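Long-range contact in endo-alpha-mannosidase (Bacteroides thetaiotaomicron, PDB 4ACY), which cleaves internal alpha-mannosidic linkages as a family 99 glycoside hydrolase, probably acting on N-glycan-type mannose chains: residues A[234-248]-A[266-280]. Numbering follows the deposited sequence.
Sequences LPDIETACMDGFYTY and MQQWAKAHNKLFIPS
CB of Leu234 sits over the centre of the six-membered ring of Trp269, 3.6 Å from its centroid and almost on the ring normal, a CH-pi contact. CG of Trp269 stands anti to the backbone N (chi1 -172°), which carries the ring off its helix and across to Leu234. On the indole's other face lies CD2 of His273, whose ND1 donates to Glu238 OE1 on the syn side (2.8 Å), carboxylate and imidazole planes nearly perpendicular. Phe245 fills the space between strand and helix: CD2 of Leu234 covers one face, CA of Phe277 the other, and CE1 meets the small CB of Ala270 and, obliquely, CE3 of Trp269. This is a beta-alpha-beta unit of the (beta/alpha)8 barrel, the parallel strands 244-246 and 276-278 hydrogen-bonded from Phe245 N to Leu276 O and from Ile278 N to Phe245 O, with helix 263-272 packed outside. With an alanine at Trp269, Leu234 would probably lose the surface under its CB and a gap would open beside Phe245 CE1. Lys275 is long enough for its methylenes to pass Glu238 and bring NZ 2.6 Å from Met242 O. Past Tyr246, Thr247 OG1 accepts Ser280 N at 2.9 Å and donates to a water also held by Ser280 O.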
loop_
_atom_site.group_PDB
_atom_site.type_symbol
_atom_site.label_atom_id
_atom_site.label_comp_id
_atom_site.label_asym_id
_atom_site.label_seq_id
_atom_site.Cartn_x
_atom_site.Cartn_y
_atom_site.Cartn_z
ATOM N N LEU A 234 0.617 -20.728 -1.417
ATOM C CA LEU A 234 1.940 -20.247 -1.834
ATOM C C LEU A 234 2.487 -20.913 -3.116
ATOM O O LEU A 234 3.145 -20.245 -3.920
ATOM C CB LEU A 234 2.948 -20.310 -0.682
ATOM C CG LEU A 234 2.773 -19.279 0.445
ATOM C CD1 LEU A 234 3.824 -19.476 1.519
ATOM C CD2 LEU A 234 2.849 -17.856 -0.097
ATOM N N PRO A 235 2.194 -22.216 -3.341
ATOM C CA PRO A 235 2.602 -22.806 -4.626
ATOM C C PRO A 235 2.075 -22.072 -5.862
ATOM O O PRO A 235 2.702 -22.149 -6.929
ATOM C CB PRO A 235 2.010 -24.225 -4.561
ATOM C CG PRO A 235 2.027 -24.549 -3.124
ATOM C CD PRO A 235 1.708 -23.252 -2.404
ATOM N N ASP A 236 0.948 -21.361 -5.730
ATOM C CA ASP A 236 0.411 -20.603 -6.861
ATOM C C ASP A 236 1.369 -19.489 -7.269
ATOM O O ASP A 236 1.404 -19.112 -8.428
ATOM C CB ASP A 236 -0.969 -20.002 -6.563
ATOM C CG ASP A 236 -2.048 -21.055 -6.378
ATOM O OD1 ASP A 236 -1.835 -22.218 -6.767
ATOM O OD2 ASP A 236 -3.114 -20.708 -5.824
ATOM N N ILE A 237 2.115 -18.952 -6.304
ATOM C CA ILE A 237 3.142 -17.941 -6.605
ATOM C C ILE A 237 4.179 -18.536 -7.559
ATOM O O ILE A 237 4.591 -17.892 -8.523
ATOM C CB ILE A 237 3.827 -17.382 -5.319
ATOM C CG1 ILE A 237 2.808 -16.668 -4.406
ATOM C CG2 ILE A 237 5.025 -16.479 -5.680
ATOM C CD1 ILE A 237 2.031 -15.507 -5.071
ATOM N N GLU A 238 4.562 -19.783 -7.296
ATOM C CA GLU A 238 5.567 -20.471 -8.093
ATOM C C GLU A 238 5.025 -20.821 -9.488
ATOM O O GLU A 238 5.700 -20.608 -10.498
ATOM C CB GLU A 238 6.076 -21.708 -7.332
ATOM C CG GLU A 238 7.059 -22.556 -8.115
ATOM C CD GLU A 238 8.116 -23.229 -7.253
ATOM O OE1 GLU A 238 7.854 -23.563 -6.073
ATOM O OE2 GLU A 238 9.231 -23.426 -7.780
ATOM N N THR A 239 3.802 -21.338 -9.543
ATOM C CA THR A 239 3.157 -21.663 -10.812
ATOM C C THR A 239 2.952 -20.420 -11.679
ATOM O O THR A 239 3.071 -20.474 -12.906
ATOM C CB THR A 239 1.809 -22.366 -10.577
ATOM O OG1 THR A 239 2.034 -23.516 -9.755
ATOM C CG2 THR A 239 1.175 -22.786 -11.901
ATOM N N ALA A 240 2.643 -19.302 -11.023
ATOM C CA ALA A 240 2.461 -18.035 -11.720
ATOM C C ALA A 240 3.792 -17.440 -12.184
ATOM O O ALA A 240 3.803 -16.479 -12.955
ATOM C CB ALA A 240 1.728 -17.041 -10.814
ATOM N N CYS A 241 4.899 -18.001 -11.698
ATOM C CA CYS A 241 6.257 -17.525 -12.006
ATOM C C CYS A 241 6.525 -16.114 -11.482
ATOM O O CYS A 241 7.351 -15.376 -12.027
ATOM C CB CYS A 241 6.566 -17.620 -13.508
ATOM S SG CYS A 241 6.603 -19.340 -14.074
HETATM N N MSE A 242 5.831 -15.749 -10.409
HETATM C CA MSE A 242 6.105 -14.491 -9.740
HETATM C C MSE A 242 7.370 -14.594 -8.922
HETATM O O MSE A 242 7.819 -15.689 -8.581
HETATM C CB MSE A 242 4.936 -14.110 -8.848
HETATM C CG MSE A 242 3.708 -13.975 -9.634
HETATM SE SE MSE A 242 2.175 -13.911 -8.467
HETATM C CE MSE A 242 1.589 -12.358 -9.373
ATOM N N ASP A 243 7.931 -13.439 -8.584
ATOM C CA ASP A 243 9.183 -13.379 -7.838
ATOM C C ASP A 243 8.999 -13.396 -6.339
ATOM O O ASP A 243 9.959 -13.609 -5.590
ATOM C CB ASP A 243 9.944 -12.130 -8.260
ATOM C CG ASP A 243 10.209 -12.125 -9.732
ATOM O OD1 ASP A 243 11.188 -12.789 -10.146
ATOM O OD2 ASP A 243 9.426 -11.510 -10.481
ATOM N N GLY A 244 7.771 -13.153 -5.898
ATOM C CA GLY A 244 7.505 -13.144 -4.480
ATOM C C GLY A 244 6.054 -12.884 -4.153
ATOM O O GLY A 244 5.185 -12.909 -5.033
ATOM N N PHE A 245 5.812 -12.631 -2.873
ATOM C CA PHE A 245 4.437 -12.464 -2.382
ATOM C C PHE A 245 4.347 -11.500 -1.213
ATOM O O PHE A 245 5.285 -11.370 -0.429
ATOM C CB PHE A 245 3.824 -13.821 -1.985
ATOM C CG PHE A 245 4.643 -14.604 -1.008
ATOM C CD1 PHE A 245 5.696 -15.404 -1.449
ATOM C CD2 PHE A 245 4.340 -14.587 0.356
ATOM C CE1 PHE A 245 6.462 -16.151 -0.534
ATOM C CE2 PHE A 245 5.092 -15.339 1.271
ATOM C CZ PHE A 245 6.151 -16.120 0.820
ATOM N N TYR A 246 3.198 -10.828 -1.104
ATOM C CA TYR A 246 2.931 -9.921 0.018
ATOM C C TYR A 246 1.546 -10.182 0.556
ATOM O O TYR A 246 0.780 -10.941 -0.059
ATOM C CB TYR A 246 3.109 -8.439 -0.375
ATOM C CG TYR A 246 2.015 -7.809 -1.232
ATOM C CD1 TYR A 246 1.676 -8.330 -2.492
ATOM C CD2 TYR A 246 1.350 -6.656 -0.795
ATOM C CE1 TYR A 246 0.668 -7.724 -3.281
ATOM C CE2 TYR A 246 0.372 -6.024 -1.579
ATOM C CZ TYR A 246 0.024 -6.574 -2.819
ATOM O OH TYR A 246 -0.933 -5.982 -3.617
ATOM N N THR A 247 1.233 -9.572 1.692
ATOM C CA THR A 247 0.038 -9.960 2.457
ATOM C C THR A 247 -1.028 -8.876 2.512
ATOM O O THR A 247 -2.213 -9.174 2.727
ATOM C CB THR A 247 0.392 -10.417 3.876
ATOM O OG1 THR A 247 0.988 -9.338 4.603
ATOM C CG2 THR A 247 1.366 -11.597 3.821
ATOM N N TYR A 248 -0.580 -7.633 2.325
ATOM C CA TYR A 248 -1.399 -6.419 2.315
ATOM C C TYR A 248 -2.196 -6.075 3.587
ATOM O O TYR A 248 -1.950 -5.048 4.219
ATOM C CB TYR A 248 -2.292 -6.259 1.062
ATOM C CG TYR A 248 -2.875 -4.878 1.087
ATOM C CD1 TYR A 248 -2.083 -3.777 0.769
ATOM C CD2 TYR A 248 -4.177 -4.652 1.560
ATOM C CE1 TYR A 248 -2.577 -2.477 0.873
ATOM C CE2 TYR A 248 -4.688 -3.336 1.668
ATOM C CZ TYR A 248 -3.877 -2.266 1.317
ATOM O OH TYR A 248 -4.351 -0.966 1.401
HETATM N N MSE A 266 6.076 -18.673 6.491
HETATM C CA MSE A 266 5.997 -18.177 5.122
HETATM C C MSE A 266 7.368 -17.739 4.612
HETATM O O MSE A 266 7.718 -17.990 3.448
HETATM C CB MSE A 266 4.951 -17.066 5.013
HETATM C CG MSE A 266 3.538 -17.614 5.126
HETATM SE SE MSE A 266 2.206 -16.265 5.573
HETATM C CE MSE A 266 2.274 -15.270 3.915
ATOM N N GLN A 267 8.145 -17.111 5.490
ATOM C CA GLN A 267 9.527 -16.736 5.167
ATOM C C GLN A 267 10.358 -17.976 4.864
ATOM O O GLN A 267 11.171 -17.977 3.940
ATOM C CB GLN A 267 10.167 -15.952 6.321
ATOM C CG GLN A 267 11.702 -15.727 6.202
ATOM C CD GLN A 267 12.121 -14.904 4.976
ATOM O OE1 GLN A 267 11.293 -14.339 4.261
ATOM N NE2 GLN A 267 13.429 -14.852 4.727
ATOM N N GLN A 268 10.154 -19.022 5.660
ATOM C CA GLN A 268 10.842 -20.298 5.440
ATOM C C GLN A 268 10.511 -20.864 4.059
ATOM O O GLN A 268 11.406 -21.332 3.361
ATOM C CB GLN A 268 10.493 -21.318 6.535
ATOM C CG GLN A 268 11.173 -21.107 7.889
ATOM C CD GLN A 268 10.627 -22.047 8.981
ATOM O OE1 GLN A 268 10.271 -23.208 8.711
ATOM N NE2 GLN A 268 10.561 -21.549 10.217
ATOM N N TRP A 269 9.235 -20.807 3.670
ATOM C CA TRP A 269 8.795 -21.244 2.343
ATOM C C TRP A 269 9.449 -20.400 1.248
ATOM O O TRP A 269 9.922 -20.931 0.236
ATOM C CB TRP A 269 7.263 -21.163 2.211
ATOM C CG TRP A 269 6.754 -21.791 0.935
ATOM C CD1 TRP A 269 6.342 -23.087 0.766
ATOM C CD2 TRP A 269 6.626 -21.165 -0.352
ATOM N NE1 TRP A 269 5.962 -23.302 -0.532
ATOM C CE2 TRP A 269 6.130 -22.145 -1.246
ATOM C CE3 TRP A 269 6.890 -19.877 -0.839
ATOM C CZ2 TRP A 269 5.878 -21.875 -2.595
ATOM C CZ3 TRP A 269 6.643 -19.611 -2.181
ATOM C CH2 TRP A 269 6.142 -20.604 -3.043
ATOM N N ALA A 270 9.469 -19.081 1.458
ATOM C CA ALA A 270 10.048 -18.160 0.492
ATOM C C ALA A 270 11.511 -18.503 0.224
ATOM O O ALA A 270 11.926 -18.594 -0.928
ATOM C CB ALA A 270 9.922 -16.712 0.978
ATOM N N LYS A 271 12.279 -18.658 1.300
ATOM C CA LYS A 271 13.704 -18.987 1.219
ATOM C C LYS A 271 13.884 -20.314 0.472
ATOM O O LYS A 271 14.692 -20.412 -0.460
ATOM C CB LYS A 271 14.303 -19.036 2.634
ATOM C CG LYS A 271 15.822 -19.181 2.732
ATOM C CD LYS A 271 16.246 -19.204 4.211
ATOM C CE LYS A 271 17.608 -19.879 4.422
ATOM N NZ LYS A 271 18.689 -18.868 4.623
ATOM N N ALA A 272 13.099 -21.318 0.854
ATOM C CA ALA A 272 13.195 -22.637 0.228
ATOM C C ALA A 272 12.796 -22.635 -1.251
ATOM O O ALA A 272 13.247 -23.488 -2.011
ATOM C CB ALA A 272 12.378 -23.677 1.020
ATOM N N HIS A 273 11.963 -21.673 -1.659
ATOM C CA HIS A 273 11.461 -21.618 -3.033
ATOM C C HIS A 273 11.996 -20.454 -3.871
ATOM O O HIS A 273 11.453 -20.151 -4.945
ATOM C CB HIS A 273 9.932 -21.647 -3.026
ATOM C CG HIS A 273 9.376 -22.962 -2.590
ATOM N ND1 HIS A 273 8.985 -23.936 -3.485
ATOM C CD2 HIS A 273 9.209 -23.491 -1.357
ATOM C CE1 HIS A 273 8.567 -24.996 -2.818
ATOM N NE2 HIS A 273 8.694 -24.755 -1.527
ATOM N N ASN A 274 13.074 -19.838 -3.389
ATOM C CA ASN A 274 13.711 -18.689 -4.052
ATOM C C ASN A 274 12.736 -17.543 -4.376
ATOM O O ASN A 274 12.758 -16.973 -5.480
ATOM C CB ASN A 274 14.472 -19.131 -5.319
ATOM C CG ASN A 274 15.571 -18.152 -5.714
ATOM O OD1 ASN A 274 16.189 -17.509 -4.861
ATOM N ND2 ASN A 274 15.821 -18.038 -7.014
ATOM N N LYS A 275 11.871 -17.229 -3.414
ATOM C CA LYS A 275 10.886 -16.148 -3.578
ATOM C C LYS A 275 11.085 -15.090 -2.495
ATOM O O LYS A 275 11.656 -15.376 -1.442
ATOM C CB LYS A 275 9.446 -16.697 -3.510
ATOM C CG LYS A 275 9.081 -17.737 -4.578
ATOM C CD LYS A 275 9.233 -17.196 -6.009
ATOM C CE LYS A 275 8.844 -18.242 -7.040
ATOM N NZ LYS A 275 9.197 -17.862 -8.446
ATOM N N LEU A 276 10.604 -13.871 -2.751
ATOM C CA LEU A 276 10.674 -12.798 -1.776
ATOM C C LEU A 276 9.372 -12.697 -1.016
ATOM O O LEU A 276 8.322 -12.468 -1.617
ATOM C CB LEU A 276 10.939 -11.458 -2.457
ATOM C CG LEU A 276 12.317 -11.213 -3.070
ATOM C CD1 LEU A 276 12.288 -9.837 -3.704
ATOM C CD2 LEU A 276 13.405 -11.278 -1.999
ATOM N N PHE A 277 9.448 -12.875 0.296
ATOM C CA PHE A 277 8.307 -12.647 1.184
ATOM C C PHE A 277 8.332 -11.204 1.670
ATOM O O PHE A 277 9.323 -10.753 2.271
ATOM C CB PHE A 277 8.382 -13.618 2.365
ATOM C CG PHE A 277 7.415 -13.333 3.491
ATOM C CD1 PHE A 277 6.083 -12.958 3.250
ATOM C CD2 PHE A 277 7.839 -13.481 4.810
ATOM C CE1 PHE A 277 5.214 -12.735 4.318
ATOM C CE2 PHE A 277 6.986 -13.269 5.871
ATOM C CZ PHE A 277 5.663 -12.899 5.627
ATOM N N ILE A 278 7.239 -10.482 1.424
ATOM C CA ILE A 278 7.146 -9.097 1.891
ATOM C C ILE A 278 5.901 -8.954 2.773
ATOM O O ILE A 278 4.817 -8.690 2.264
ATOM C CB ILE A 278 7.114 -8.076 0.701
ATOM C CG1 ILE A 278 8.256 -8.380 -0.295
ATOM C CG2 ILE A 278 7.151 -6.632 1.244
ATOM C CD1 ILE A 278 8.372 -7.349 -1.402
ATOM N N PRO A 279 6.045 -9.156 4.099
ATOM C CA PRO A 279 4.879 -9.003 4.971
ATOM C C PRO A 279 4.395 -7.560 4.929
ATOM O O PRO A 279 5.190 -6.645 4.657
ATOM C CB PRO A 279 5.422 -9.324 6.364
ATOM C CG PRO A 279 6.924 -9.091 6.258
ATOM C CD PRO A 279 7.270 -9.483 4.848
ATOM N N SER A 280 3.101 -7.371 5.177
ATOM C CA SER A 280 2.538 -6.038 5.305
ATOM C C SER A 280 2.101 -5.773 6.736
ATOM O O SER A 280 1.362 -6.566 7.329
ATOM C CB SER A 280 1.364 -5.834 4.341
ATOM O OG SER A 280 1.747 -6.104 2.999
HETATM O O HOH W 1 8.338 -19.896 -10.131
HETATM O O HOH W 2 12.733 -13.727 -6.059
HETATM O O HOH W 3 -0.510 -8.366 6.541
#